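Local coordinates for probable secreted solute-binding lipoprotein (Streptomyces coelicolor, PDB 3I3V) that probably binds a solute outside the cell membrane and delivers it to a membrane transporter, at residues L16-P21 with N44-D49; D31-R34 with G39-I42; W268-G273 with G278-R283; R192-Y195 with G201-G204; Q367-A372 with S392-V397. All blocks are in the same frame, centred on the assembly; numbering follows the deposited sequence.

Interactions 1 and 2 lie on the opposite side of the chain's centre from 3 and 4, with interaction 5 touching 4. Interactions 1 and 2 share strand 41-46; interaction 1 sets the loop before helix 23-36 against it, interaction 2 the helix itself. Their centres lie about 18 Å apart, and interaction 2 is nested within the loop that interaction 1 closes. Along the chain interaction 4 follows, then 3, and interaction 5 comes last, near the C-terminus. Centres are about 17 Å apart for interactions 3 and 4 and about 15 Å for 4 and 5, which a probable hydrogen bond from Y394 OH to Y195 O joins. The centres of interactions 2 and 4 are about 48 Å apart, consistent with the two-lobed architecture of periplasmic-binding-protein relatives.

Interaction 1: residues L16-P21 with N44-D49; sequences LGTTAP and NLVNGD
G17 and V46 bring the two backbones to within 6.3 Å, CA to CA, where the loop 16-21 passes the end of strand 41-46. V46 reaches across with both methyl groups, and what they meet is largely backbone. Its CG2 lies 3.5 Å from L16 O. The other branch, CG1, stands anti to the backbone N (chi1 179°); V46 CG1 lies 4.0 Å from L16 O and 4.2 Å from T18 OG1. The T18 and V46 side chains run past one another in opposite directions, so they graze rather than interlock. G17 has backbone angles (phi 143°) that glycine takes readily, and its CA lies 4.2 Å from V46 CG2. The L16 side chain turns from the strand to pack on S23 and Y26 of helix 23-36, while G17 N bonds to the S23 hydroxyl.

In the open-sheet alpha/beta lobe, this loop leads from strand 9-14 into helix 23-36 of a beta-alpha-beta unit, and strand 41-46 is the second, parallel strand of the unit. L45 and N47 make backbone bonds to strand 9-14. Between the two segments themselves the touching groups are methyls against a carbonyl, a glycine CA and a hydroxyl, which implies weak van der Waals contact, with the polar ties of loop and strand made to other residues.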
loop_
_atom_site.group_PDB
_atom_site.type_symbol
_atom_site.label_atom_id
_atom_site.label_comp_id
_atom_site.label_asym_id
_atom_site.label_seq_id
_atom_site.Cartn_x
_atom_site.Cartn_y
_atom_site.Cartn_z
ATOM N N LEU C 16 43.376 16.668 32.158
ATOM C CA LEU C 16 43.591 17.409 30.920
ATOM C C LEU C 16 43.167 18.857 31.098
ATOM O O LEU C 16 42.214 19.142 31.827
ATOM C CB LEU C 16 42.763 16.814 29.775
ATOM C CG LEU C 16 43.017 15.377 29.332
ATOM C CD1 LEU C 16 42.183 15.088 28.097
ATOM C CD2 LEU C 16 44.497 15.174 29.036
ATOM N N GLY C 17 43.851 19.769 30.411
ATOM C CA GLY C 17 43.489 21.173 30.523
ATOM C C GLY C 17 44.665 22.130 30.501
ATOM O O GLY C 17 44.501 23.315 30.224
ATOM N N THR C 18 45.853 21.622 30.807
ATOM C CA THR C 18 47.052 22.448 30.797
ATOM C C THR C 18 48.214 21.774 30.073
ATOM O O THR C 18 48.278 21.806 28.845
ATOM C CB THR C 18 47.490 22.822 32.226
ATOM O OG1 THR C 18 47.528 21.647 33.046
ATOM C CG2 THR C 18 46.523 23.841 32.820
ATOM N N THR C 19 49.110 21.144 30.823
ATOM C CA THR C 19 50.287 20.497 30.244
ATOM C C THR C 19 50.090 19.068 29.750
ATOM O O THR C 19 50.846 18.593 28.903
ATOM C CB THR C 19 51.459 20.480 31.251
ATOM O OG1 THR C 19 51.087 19.717 32.412
ATOM C CG2 THR C 19 51.814 21.903 31.674
ATOM N N ALA C 20 49.091 18.375 30.277
ATOM C CA ALA C 20 48.854 17.000 29.867
ATOM C C ALA C 20 48.620 16.899 28.358
ATOM O O ALA C 20 47.999 17.770 27.755
ATOM C CB ALA C 20 47.667 16.443 30.622
ATOM N N PRO C 21 49.140 15.842 27.721
ATOM C CA PRO C 21 48.953 15.668 26.275
ATOM C C PRO C 21 47.465 15.538 25.942
ATOM O O PRO C 21 46.712 14.871 26.662
ATOM C CB PRO C 21 49.728 14.385 25.979
ATOM C CG PRO C 21 50.817 14.405 27.016
ATOM C CD PRO C 21 50.074 14.837 28.255
ATOM N N ASN C 44 35.379 22.684 34.546
ATOM C CA ASN C 44 36.507 21.762 34.636
ATOM C C ASN C 44 37.363 21.991 35.870
ATOM O O ASN C 44 37.741 23.122 36.167
ATOM C CB ASN C 44 37.410 21.872 33.403
ATOM C CG ASN C 44 36.866 21.122 32.211
ATOM O OD1 ASN C 44 36.737 19.900 32.233
ATOM N ND2 ASN C 44 36.541 21.854 31.159
ATOM N N LEU C 45 37.643 20.914 36.597
ATOM C CA LEU C 45 38.519 20.980 37.761
ATOM C C LEU C 45 39.754 20.234 37.276
ATOM O O LEU C 45 39.696 19.037 37.007
ATOM C CB LEU C 45 37.899 20.272 38.974
ATOM C CG LEU C 45 36.702 20.956 39.665
ATOM C CD1 LEU C 45 36.153 20.045 40.773
ATOM C CD2 LEU C 45 37.136 22.305 40.255
ATOM N N VAL C 46 40.868 20.939 37.135
ATOM C CA VAL C 46 42.075 20.301 36.636
ATOM C C VAL C 46 43.082 19.968 37.723
ATOM O O VAL C 46 43.373 20.788 38.597
ATOM C CB VAL C 46 42.774 21.179 35.566
ATOM C CG1 VAL C 46 44.058 20.494 35.083
ATOM C CG2 VAL C 46 41.827 21.422 34.396
ATOM N N ASN C 47 43.601 18.746 37.657
ATOM C CA ASN C 47 44.603 18.251 38.597
ATOM C C ASN C 47 45.493 17.258 37.854
ATOM O O ASN C 47 45.063 16.649 36.876
ATOM C CB ASN C 47 43.935 17.559 39.790
ATOM C CG ASN C 47 43.462 18.540 40.839
ATOM O OD1 ASN C 47 44.270 19.193 41.503
ATOM N ND2 ASN C 47 42.155 18.651 40.997
ATOM N N GLY C 48 46.726 17.091 38.326
ATOM C CA GLY C 48 47.644 16.184 37.670
ATOM C C GLY C 48 47.781 14.862 38.391
ATOM O O GLY C 48 46.840 14.076 38.439
ATOM N N ASP C 49 48.960 14.623 38.952
ATOM C CA ASP C 49 49.250 13.393 39.674
ATOM C C ASP C 49 48.415 13.226 40.939
ATOM O O ASP C 49 48.199 12.100 41.398
ATOM C CB ASP C 49 50.739 13.346 40.032
ATOM C CG ASP C 49 51.619 13.138 38.813
ATOM O OD1 ASP C 49 52.848 13.353 38.913
ATOM O OD2 ASP C 49 51.078 12.747 37.757
#

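Interaction 2: residues D31-R34 with G39-I42; sequences DRFR and GVKI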
loop_
_atom_site.group_PDB
_atom_site.type_symbol
_atom_site.label_atom_id
_atom_site.label_comp_id
_atom_site.label_asym_id
_atom_site.label_seq_id
_atom_site.Cartn_x
_atom_site.Cartn_y
_atom_site.Cartn_z
ATOM N N ASP C 31 34.478 23.373 24.407
ATOM C CA ASP C 31 33.851 24.571 23.863
ATOM C C ASP C 31 32.918 24.229 22.717
ATOM O O ASP C 31 31.927 24.915 22.496
ATOM C CB ASP C 31 34.916 25.556 23.406
ATOM C CG ASP C 31 35.867 25.922 24.519
ATOM O OD1 ASP C 31 35.384 26.185 25.644
ATOM O OD2 ASP C 31 37.090 25.948 24.272
ATOM N N ARG C 32 33.227 23.161 21.995
ATOM C CA ARG C 32 32.368 22.745 20.901
ATOM C C ARG C 32 31.093 22.188 21.542
ATOM O O ARG C 32 29.984 22.497 21.107
ATOM C CB ARG C 32 33.062 21.683 20.038
ATOM C CG ARG C 32 32.466 21.512 18.637
ATOM C CD ARG C 32 31.076 20.873 18.653
ATOM N NE ARG C 32 30.370 21.016 17.374
ATOM C CZ ARG C 32 29.967 22.181 16.863
ATOM N NH1 ARG C 32 30.198 23.309 17.518
ATOM N NH2 ARG C 32 29.330 22.225 15.700
ATOM N N PHE C 33 31.262 21.374 22.584
ATOM C CA PHE C 33 30.132 20.792 23.304
ATOM C C PHE C 33 29.217 21.900 23.805
ATOM O O PHE C 33 27.999 21.779 23.750
ATOM C CB PHE C 33 30.617 19.977 24.504
ATOM C CG PHE C 33 29.505 19.463 25.369
ATOM C CD1 PHE C 33 28.912 18.244 25.100
ATOM C CD2 PHE C 33 29.026 20.221 26.427
ATOM C CE1 PHE C 33 27.847 17.780 25.874
ATOM C CE2 PHE C 33 27.961 19.770 27.204
ATOM C CZ PHE C 33 27.370 18.548 26.927
ATOM N N ARG C 34 29.809 22.972 24.318
ATOM C CA ARG C 34 29.017 24.094 24.806
ATOM C C ARG C 34 28.191 24.695 23.669
ATOM O O ARG C 34 26.991 24.937 23.834
ATOM C CB ARG C 34 29.926 25.162 25.410
ATOM C CG ARG C 34 30.282 24.933 26.867
ATOM C CD ARG C 34 31.413 25.848 27.254
ATOM N NE ARG C 34 31.730 25.803 28.672
ATOM C CZ ARG C 34 32.918 26.122 29.170
ATOM N NH1 ARG C 34 33.897 26.497 28.358
ATOM N NH2 ARG C 34 33.121 26.093 30.480
ATOM N N GLY C 39 22.194 25.337 26.854
ATOM C CA GLY C 39 21.616 25.319 28.184
ATOM C C GLY C 39 22.334 24.460 29.210
ATOM O O GLY C 39 21.805 24.227 30.299
ATOM N N VAL C 40 23.534 23.989 28.880
ATOM C CA VAL C 40 24.298 23.147 29.797
ATOM C C VAL C 40 25.662 23.736 30.154
ATOM O O VAL C 40 26.536 23.852 29.295
ATOM C CB VAL C 40 24.526 21.737 29.203
ATOM C CG1 VAL C 40 25.332 20.884 30.174
ATOM C CG2 VAL C 40 23.191 21.074 28.897
ATOM N N LYS C 41 25.846 24.103 31.420
ATOM C CA LYS C 41 27.119 24.653 31.866
ATOM C C LYS C 41 28.108 23.527 32.107
ATOM O O LYS C 41 27.741 22.464 32.604
ATOM C CB LYS C 41 26.955 25.462 33.156
ATOM C CG LYS C 41 28.296 25.769 33.851
ATOM C CD LYS C 41 28.181 26.752 35.026
ATOM C CE LYS C 41 27.950 28.187 34.555
ATOM N NZ LYS C 41 26.622 28.368 33.891
ATOM N N ILE C 42 29.361 23.765 31.744
ATOM C CA ILE C 42 30.416 22.778 31.936
ATOM C C ILE C 42 31.527 23.414 32.750
ATOM O O ILE C 42 32.005 24.497 32.411
ATOM C CB ILE C 42 31.024 22.307 30.580
ATOM C CG1 ILE C 42 30.109 21.279 29.921
ATOM C CG2 ILE C 42 32.412 21.697 30.806
ATOM C CD1 ILE C 42 30.154 19.910 30.563
#
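Helix-to-strand packing with one polar bond beside it joins F33 and R34 of helix 23-36 to V40, just before strand 41-46, and I42 within it. The F33 ring is the apolar half. Its CE2 atom touches I42 CG1 at 3.8 Å, and the F33 and I42 side chains cross at about a right angle; I42 CD1 follows at 4.0 Å from the same F33 CE2. V40 takes a different position on the ring: its CG1 comes to the edge, near the ring plane, 4.1 Å from F33 CE2. With CG anti to the backbone N (chi1 174°), the ring is carried from the helix toward the strand.

Helix and strand belong to the beta-alpha-beta unit of strand 9-14, helix 23-36 and strand 41-46, and this contact lies at the turn from helix into the second strand. Further out, F306 and F309 of helix 300-310 meet the F33 ring edge-to-face, and I42 packs on L10 of the neighbouring strand.

R34 supplies the polar half. Extended from CG to NE, its chain spans from the helix to the strand backbone: R34 NH2 donates to I42 O at 2.7 Å, with a bent N-H...O angle of 139° and the oxygen 23° out of the guanidinium plane. On the same group, R34 NH1 forms a salt bridge with D31 OD1 at 3.1 Å, although the hydrogen bond within it is weak.

Interaction 3: residues W268-G273 with G278-R283; sequences WPLADG and GPTVIR
L270 reaches across to G278, P279 and T280, and its side chain can be followed outward atom by atom. From CB, directed toward the strand, the chain passes to L270 CG, which lies 3.8 Å from G278 CA and 4.0 Å from P279 CA, and the two methyls then part. L270 CD1 sits over G278 CA at 3.2 Å, tighter than usual van der Waals contact. L270 CD2 also stays within 3.8 Å of G278 CA and in addition meets T280 CG2 at 3.9 Å. The positive phi of G278 is one that glycine readily adopts.

Beside it W268 and T280 form a single antiparallel, hydrogen-bonded bridge. W268 N donates to T280 O at 2.7 Å and 165°, and T280 N returns a longer bond to W268 O at 3.2 Å. P279, preceded by a cis peptide bond, sets its CB 3.1 Å from that same W268 O. The T280 hydroxyl has its polar partner in Q180 of helix 172-182, against which W268 also packs. The bridge ties the loop after strand 263-266 to the beginning of strand 280-284 in the mixed sheet. Chemically, two backbone bonds of one bridge hold W268 beside T280, while L270 adds apolar contact against G278 and T280.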
loop_
_atom_site.group_PDB
_atom_site.type_symbol
_atom_site.label_atom_id
_atom_site.label_comp_id
_atom_site.label_asym_id
_atom_site.label_seq_id
_atom_site.Cartn_x
_atom_site.Cartn_y
_atom_site.Cartn_z
ATOM N N TRP C 268 59.731 -4.990 17.574
ATOM C CA TRP C 268 61.019 -5.506 18.012
ATOM C C TRP C 268 61.228 -6.913 17.436
ATOM O O TRP C 268 60.352 -7.773 17.529
ATOM C CB TRP C 268 61.085 -5.509 19.546
ATOM C CG TRP C 268 62.432 -5.884 20.063
ATOM C CD1 TRP C 268 62.889 -7.144 20.313
ATOM C CD2 TRP C 268 63.539 -5.001 20.295
ATOM N NE1 TRP C 268 64.211 -7.102 20.679
ATOM C CE2 TRP C 268 64.634 -5.800 20.675
ATOM C CE3 TRP C 268 63.711 -3.614 20.213
ATOM C CZ2 TRP C 268 65.887 -5.260 20.975
ATOM C CZ3 TRP C 268 64.957 -3.076 20.513
ATOM C CH2 TRP C 268 66.026 -3.899 20.889
ATOM N N PRO C 269 62.390 -7.156 16.809
ATOM C CA PRO C 269 62.715 -8.454 16.208
ATOM C C PRO C 269 62.427 -9.633 17.120
ATOM O O PRO C 269 62.508 -9.515 18.335
ATOM C CB PRO C 269 64.196 -8.317 15.884
ATOM C CG PRO C 269 64.291 -6.884 15.487
ATOM C CD PRO C 269 63.484 -6.195 16.588
ATOM N N LEU C 270 62.099 -10.772 16.520
ATOM C CA LEU C 270 61.786 -11.982 17.269
ATOM C C LEU C 270 62.924 -12.997 17.280
ATOM O O LEU C 270 63.742 -13.052 16.352
ATOM C CB LEU C 270 60.551 -12.661 16.673
ATOM C CG LEU C 270 59.227 -11.895 16.618
ATOM C CD1 LEU C 270 58.220 -12.762 15.918
ATOM C CD2 LEU C 270 58.734 -11.531 18.017
ATOM N N ALA C 271 62.961 -13.796 18.341
ATOM C CA ALA C 271 63.948 -14.860 18.480
ATOM C C ALA C 271 63.223 -16.072 17.904
ATOM O O ALA C 271 62.015 -16.007 17.665
ATOM C CB ALA C 271 64.274 -15.093 19.944
ATOM N N ASP C 272 63.939 -17.165 17.663
ATOM C CA ASP C 272 63.294 -18.361 17.124
ATOM C C ASP C 272 62.366 -18.915 18.194
ATOM O O ASP C 272 62.744 -18.996 19.365
ATOM C CB ASP C 272 64.340 -19.407 16.738
ATOM N N GLY C 273 61.148 -19.271 17.799
ATOM C CA GLY C 273 60.197 -19.822 18.750
ATOM C C GLY C 273 59.567 -18.838 19.724
ATOM O O GLY C 273 59.314 -19.175 20.882
ATOM N N GLY C 278 54.829 -11.779 15.895
ATOM C CA GLY C 278 55.760 -10.649 15.897
ATOM C C GLY C 278 56.191 -10.030 14.580
ATOM O O GLY C 278 55.746 -10.468 13.526
ATOM N N PRO C 279 57.081 -9.021 14.592
ATOM C CA PRO C 279 57.718 -8.324 15.715
ATOM C C PRO C 279 56.743 -7.653 16.676
ATOM O O PRO C 279 55.632 -7.262 16.294
ATOM C CB PRO C 279 58.632 -7.324 15.013
ATOM C CG PRO C 279 58.989 -8.038 13.755
ATOM C CD PRO C 279 57.653 -8.565 13.319
ATOM N N THR C 280 57.184 -7.481 17.916
ATOM C CA THR C 280 56.352 -6.910 18.965
ATOM C C THR C 280 56.414 -5.409 19.191
ATOM O O THR C 280 57.457 -4.780 19.024
ATOM C CB THR C 280 56.675 -7.572 20.324
ATOM O OG1 THR C 280 57.980 -7.163 20.748
ATOM C CG2 THR C 280 56.658 -9.093 20.209
ATOM N N VAL C 281 55.273 -4.850 19.585
ATOM C CA VAL C 281 55.165 -3.437 19.919
ATOM C C VAL C 281 54.276 -3.367 21.162
ATOM O O VAL C 281 53.352 -4.160 21.312
ATOM C CB VAL C 281 54.504 -2.590 18.787
ATOM C CG1 VAL C 281 55.214 -2.832 17.465
ATOM C CG2 VAL C 281 53.025 -2.908 18.675
ATOM N N ILE C 282 54.566 -2.432 22.061
ATOM C CA ILE C 282 53.767 -2.263 23.273
ATOM C C ILE C 282 52.507 -1.455 22.977
ATOM O O ILE C 282 52.551 -0.466 22.253
ATOM C CB ILE C 282 54.550 -1.507 24.388
ATOM C CG1 ILE C 282 55.670 -2.381 24.940
ATOM C CG2 ILE C 282 53.605 -1.092 25.519
ATOM C CD1 ILE C 282 56.495 -1.694 26.025
ATOM N N ARG C 283 51.383 -1.894 23.528
ATOM C CA ARG C 283 50.127 -1.178 23.376
ATOM C C ARG C 283 49.382 -1.270 24.702
ATOM O O ARG C 283 49.234 -2.357 25.266
ATOM C CB ARG C 283 49.269 -1.765 22.245
ATOM C CG ARG C 283 49.801 -1.474 20.838
ATOM C CD ARG C 283 48.842 -1.942 19.738
ATOM N NE ARG C 283 47.675 -1.069 19.564
ATOM C CZ ARG C 283 46.620 -1.366 18.801
ATOM N NH1 ARG C 283 46.577 -2.516 18.138
ATOM N NH2 ARG C 283 45.603 -0.514 18.695
#

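Interaction 4: residues R192-Y195 with G201-G204; sequences RHVY and GVRG
V194 and V202 meet through methyls placed by different first torsions: V194 has CG1 anti to its backbone N (chi1 178°), which puts CG2 beside that N, whereas in V202 (chi1 -64°) CG2 lies between the N and the carbonyl carbon. The contact belongs to the short connection between consecutive helices 188-197 and 203-217, in the part of the fold that also holds helix 172-182, whose A179 and I182 touch Y195. Helix 188-197 ends, a short turn follows, and V202 occupies the N-cap position of helix 203-217. V202 here offers only methyls across to the preceding helix, and its CB points toward it.

The closest pair is V194 CG2 with V202 CG2 at 3.7 Å, the two side chains crossing at a slant. A looser touch lies alongside, where V202 CG1 approaches the edge of the H193 imidazole, near the ring plane. H193 is also tethered at its far nitrogen, as NE2 hydrogen bonds to D199 OD2 in the turn, which should help fix the rotation of the ring. V194 is buried and further packed by L186 and F200, while H193 stays exposed, so the contact grades from the interior to the surface. At that outer margin H193 CD2 stands 4.2 Å from V202 CG1.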
loop_
_atom_site.group_PDB
_atom_site.type_symbol
_atom_site.label_atom_id
_atom_site.label_comp_id
_atom_site.label_asym_id
_atom_site.label_seq_id
_atom_site.Cartn_x
_atom_site.Cartn_y
_atom_site.Cartn_z
ATOM N N ARG C 192 51.233 -11.002 32.473
ATOM C CA ARG C 192 50.380 -10.486 33.540
ATOM C C ARG C 192 50.813 -11.098 34.875
ATOM O O ARG C 192 50.974 -10.394 35.872
ATOM C CB ARG C 192 48.918 -10.856 33.271
ATOM C CG ARG C 192 47.933 -9.712 33.422
ATOM C CD ARG C 192 47.798 -8.938 32.120
ATOM N NE ARG C 192 47.082 -9.691 31.091
ATOM C CZ ARG C 192 45.776 -9.937 31.113
ATOM N NH1 ARG C 192 45.030 -9.488 32.115
ATOM N NH2 ARG C 192 45.213 -10.629 30.129
ATOM N N HIS C 193 50.990 -12.417 34.883
ATOM C CA HIS C 193 51.413 -13.134 36.084
ATOM C C HIS C 193 52.854 -12.783 36.461
ATOM O O HIS C 193 53.149 -12.524 37.629
ATOM C CB HIS C 193 51.294 -14.654 35.875
ATOM C CG HIS C 193 52.033 -15.464 36.900
ATOM N ND1 HIS C 193 51.741 -15.408 38.246
ATOM C CD2 HIS C 193 53.078 -16.316 36.778
ATOM C CE1 HIS C 193 52.576 -16.189 38.909
ATOM N NE2 HIS C 193 53.398 -16.752 38.042
ATOM N N VAL C 194 53.744 -12.778 35.469
ATOM C CA VAL C 194 55.148 -12.462 35.716
ATOM C C VAL C 194 55.327 -11.112 36.408
ATOM O O VAL C 194 55.944 -11.039 37.467
ATOM C CB VAL C 194 55.976 -12.465 34.401
ATOM C CG1 VAL C 194 57.418 -12.091 34.684
ATOM C CG2 VAL C 194 55.924 -13.831 33.764
ATOM N N TYR C 195 54.778 -10.047 35.830
ATOM C CA TYR C 195 54.934 -8.717 36.413
ATOM C C TYR C 195 54.068 -8.397 37.614
ATOM O O TYR C 195 54.286 -7.384 38.267
ATOM C CB TYR C 195 54.762 -7.652 35.326
ATOM C CG TYR C 195 55.966 -7.619 34.435
ATOM C CD1 TYR C 195 57.111 -6.921 34.818
ATOM C CD2 TYR C 195 56.026 -8.411 33.285
ATOM C CE1 TYR C 195 58.287 -7.023 34.090
ATOM C CE2 TYR C 195 57.200 -8.522 32.555
ATOM C CZ TYR C 195 58.326 -7.828 32.969
ATOM O OH TYR C 195 59.501 -7.968 32.289
ATOM N N GLY C 201 60.818 -16.921 36.970
ATOM C CA GLY C 201 61.309 -18.277 36.822
ATOM C C GLY C 201 60.534 -19.083 35.798
ATOM O O GLY C 201 61.040 -20.090 35.306
ATOM N N VAL C 202 59.308 -18.663 35.487
ATOM C CA VAL C 202 58.496 -19.363 34.498
ATOM C C VAL C 202 59.315 -19.433 33.216
ATOM O O VAL C 202 59.972 -18.464 32.839
ATOM C CB VAL C 202 57.161 -18.630 34.241
ATOM C CG1 VAL C 202 56.324 -18.637 35.513
ATOM C CG2 VAL C 202 57.416 -17.202 33.797
ATOM N N ARG C 203 59.277 -20.588 32.558
ATOM C CA ARG C 203 60.048 -20.823 31.342
ATOM C C ARG C 203 60.060 -19.683 30.329
ATOM O O ARG C 203 61.086 -19.419 29.710
ATOM C CB ARG C 203 59.580 -22.123 30.675
ATOM C CG ARG C 203 60.044 -23.401 31.398
ATOM C CD ARG C 203 59.682 -23.396 32.896
ATOM N NE ARG C 203 58.269 -23.086 33.113
ATOM C CZ ARG C 203 57.700 -22.926 34.305
ATOM N NH1 ARG C 203 58.418 -23.047 35.417
ATOM N NH2 ARG C 203 56.406 -22.638 34.382
ATOM N N GLY C 204 58.929 -19.007 30.170
ATOM C CA GLY C 204 58.846 -17.905 29.227
ATOM C C GLY C 204 59.747 -16.739 29.595
ATOM O O GLY C 204 60.421 -16.175 28.730
#

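Interaction 5: residues Q367-A372 with S392-V397; sequences QPLITA and SAYRSV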
loop_
_atom_site.group_PDB
_atom_site.type_symbol
_atom_site.label_atom_id
_atom_site.label_comp_id
_atom_site.label_asym_id
_atom_site.label_seq_id
_atom_site.Cartn_x
_atom_site.Cartn_y
_atom_site.Cartn_z
ATOM N N GLN C 367 60.051 1.284 41.575
ATOM C CA GLN C 367 61.359 1.922 41.614
ATOM C C GLN C 367 62.496 0.900 41.611
ATOM O O GLN C 367 63.505 1.090 40.931
ATOM C CB GLN C 367 61.459 2.829 42.845
ATOM C CG GLN C 367 62.010 4.214 42.543
ATOM C CD GLN C 367 63.436 4.170 42.041
ATOM O OE1 GLN C 367 63.763 4.762 41.009
ATOM N NE2 GLN C 367 64.298 3.469 42.772
ATOM N N PRO C 368 62.359 -0.190 42.386
ATOM C CA PRO C 368 63.432 -1.191 42.402
ATOM C C PRO C 368 63.544 -1.946 41.078
ATOM O O PRO C 368 64.611 -2.435 40.724
ATOM C CB PRO C 368 63.040 -2.107 43.559
ATOM C CG PRO C 368 62.286 -1.178 44.480
ATOM C CD PRO C 368 61.428 -0.403 43.508
ATOM N N LEU C 369 62.439 -2.041 40.351
ATOM C CA LEU C 369 62.426 -2.746 39.076
ATOM C C LEU C 369 63.256 -1.967 38.044
ATOM O O LEU C 369 63.828 -2.547 37.125
ATOM C CB LEU C 369 60.979 -2.920 38.601
ATOM C CG LEU C 369 60.683 -3.999 37.555
ATOM C CD1 LEU C 369 61.132 -5.358 38.076
ATOM C CD2 LEU C 369 59.187 -4.017 37.248
ATOM N N ILE C 370 63.325 -0.649 38.209
ATOM C CA ILE C 370 64.106 0.187 37.312
ATOM C C ILE C 370 65.575 0.037 37.677
ATOM O O ILE C 370 66.437 0.003 36.802
ATOM C CB ILE C 370 63.706 1.681 37.438
ATOM C CG1 ILE C 370 62.416 1.937 36.655
ATOM C CG2 ILE C 370 64.845 2.581 36.965
ATOM C CD1 ILE C 370 61.889 3.347 36.805
ATOM N N THR C 371 65.858 -0.056 38.973
ATOM C CA THR C 371 67.228 -0.196 39.438
ATOM C C THR C 371 67.754 -1.565 39.030
ATOM O O THR C 371 68.940 -1.716 38.720
ATOM C CB THR C 371 67.326 -0.029 40.983
ATOM O OG1 THR C 371 66.811 1.253 41.366
ATOM C CG2 THR C 371 68.773 -0.108 41.442
ATOM N N ALA C 372 66.870 -2.559 39.030
ATOM C CA ALA C 372 67.239 -3.919 38.640
ATOM C C ALA C 372 67.466 -3.944 37.136
ATOM O O ALA C 372 68.276 -4.725 36.625
ATOM C CB ALA C 372 66.130 -4.899 39.006
ATOM N N SER C 392 64.214 -9.532 43.009
ATOM C CA SER C 392 64.488 -8.822 44.256
ATOM C C SER C 392 63.778 -7.482 44.304
ATOM O O SER C 392 63.641 -6.876 45.372
ATOM C CB SER C 392 65.985 -8.587 44.420
ATOM O OG SER C 392 66.540 -9.495 45.359
ATOM N N ALA C 393 63.335 -7.014 43.144
ATOM C CA ALA C 393 62.642 -5.743 43.069
ATOM C C ALA C 393 61.302 -5.878 43.774
ATOM O O ALA C 393 60.695 -4.888 44.169
ATOM C CB ALA C 393 62.444 -5.338 41.606
ATOM N N TYR C 394 60.856 -7.119 43.942
ATOM C CA TYR C 394 59.583 -7.404 44.592
ATOM C C TYR C 394 59.735 -7.786 46.059
ATOM O O TYR C 394 58.811 -8.335 46.649
ATOM C CB TYR C 394 58.865 -8.529 43.846
ATOM C CG TYR C 394 58.337 -8.123 42.493
ATOM C CD1 TYR C 394 56.980 -7.871 42.302
ATOM C CD2 TYR C 394 59.194 -7.998 41.396
ATOM C CE1 TYR C 394 56.485 -7.512 41.049
ATOM C CE2 TYR C 394 58.715 -7.636 40.138
ATOM C CZ TYR C 394 57.361 -7.396 39.971
ATOM O OH TYR C 394 56.877 -7.042 38.731
ATOM N N ARG C 395 60.891 -7.487 46.645
ATOM C CA ARG C 395 61.151 -7.817 48.046
ATOM C C ARG C 395 60.042 -7.343 48.999
ATOM O O ARG C 395 60.049 -7.690 50.182
ATOM C CB ARG C 395 62.498 -7.236 48.476
ATOM N N SER C 396 59.108 -6.541 48.484
ATOM C CA SER C 396 57.980 -6.038 49.272
ATOM C C SER C 396 56.693 -6.712 48.784
ATOM O O SER C 396 56.209 -6.440 47.679
ATOM C CB SER C 396 57.869 -4.515 49.135
ATOM N N VAL C 397 56.148 -7.600 49.608
ATOM C CA VAL C 397 54.932 -8.321 49.260
ATOM C C VAL C 397 54.440 -9.150 50.448
ATOM O O VAL C 397 54.315 -10.388 50.312
ATOM C CB VAL C 397 55.198 -9.227 48.058
#
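A393 puts its single methyl against the backbone between P368 and L369, and this is the heart of the contact. A393 CB lies 3.5 Å from L369 N and 3.6 Å from P368 C, and the CA atoms of P368 and A393 are 4.7 Å apart. Side chains flank the methyl: P368 CB comes to 3.8 Å from A393 CB, and L369 CD1 reaches the same A393 CB at 3.8 Å.

L369 also serves the neighbouring tyrosine. At chi1 -160° the L369 CG stands opposite the backbone N, and the end of the chain comes nearer to 392-397 than its CB direction suggests; L369 CD1 touches Y394 CE2 at 3.9 Å, obliquely to the ring. The other methyl, L369 CD2, comes near the phenol oxygen, Y394 OH, at 4.1 Å. That hydroxyl is bonded to the backbone oxygen Y195 O in helix 188-197, which holds the far end of the ring while CE2 meets the leucine.

What positions these groups is local backbone. S392 to R395 form a type I turn, closed by a bond from R395 N to S392 O, that presents A393 to the helix; in the helix, A372 N bonds to P368 O at 2.8 Å. P368 itself lacks an N-H, and the helix is kinked there.

Further out, the Y394 ring packs on F200, V361 and P362, and L369 on Q175 of helix 172-182. The contact therefore seats the tail after helix 383-392 against helix 363-377, with helices 172-182 and 188-197 alongside.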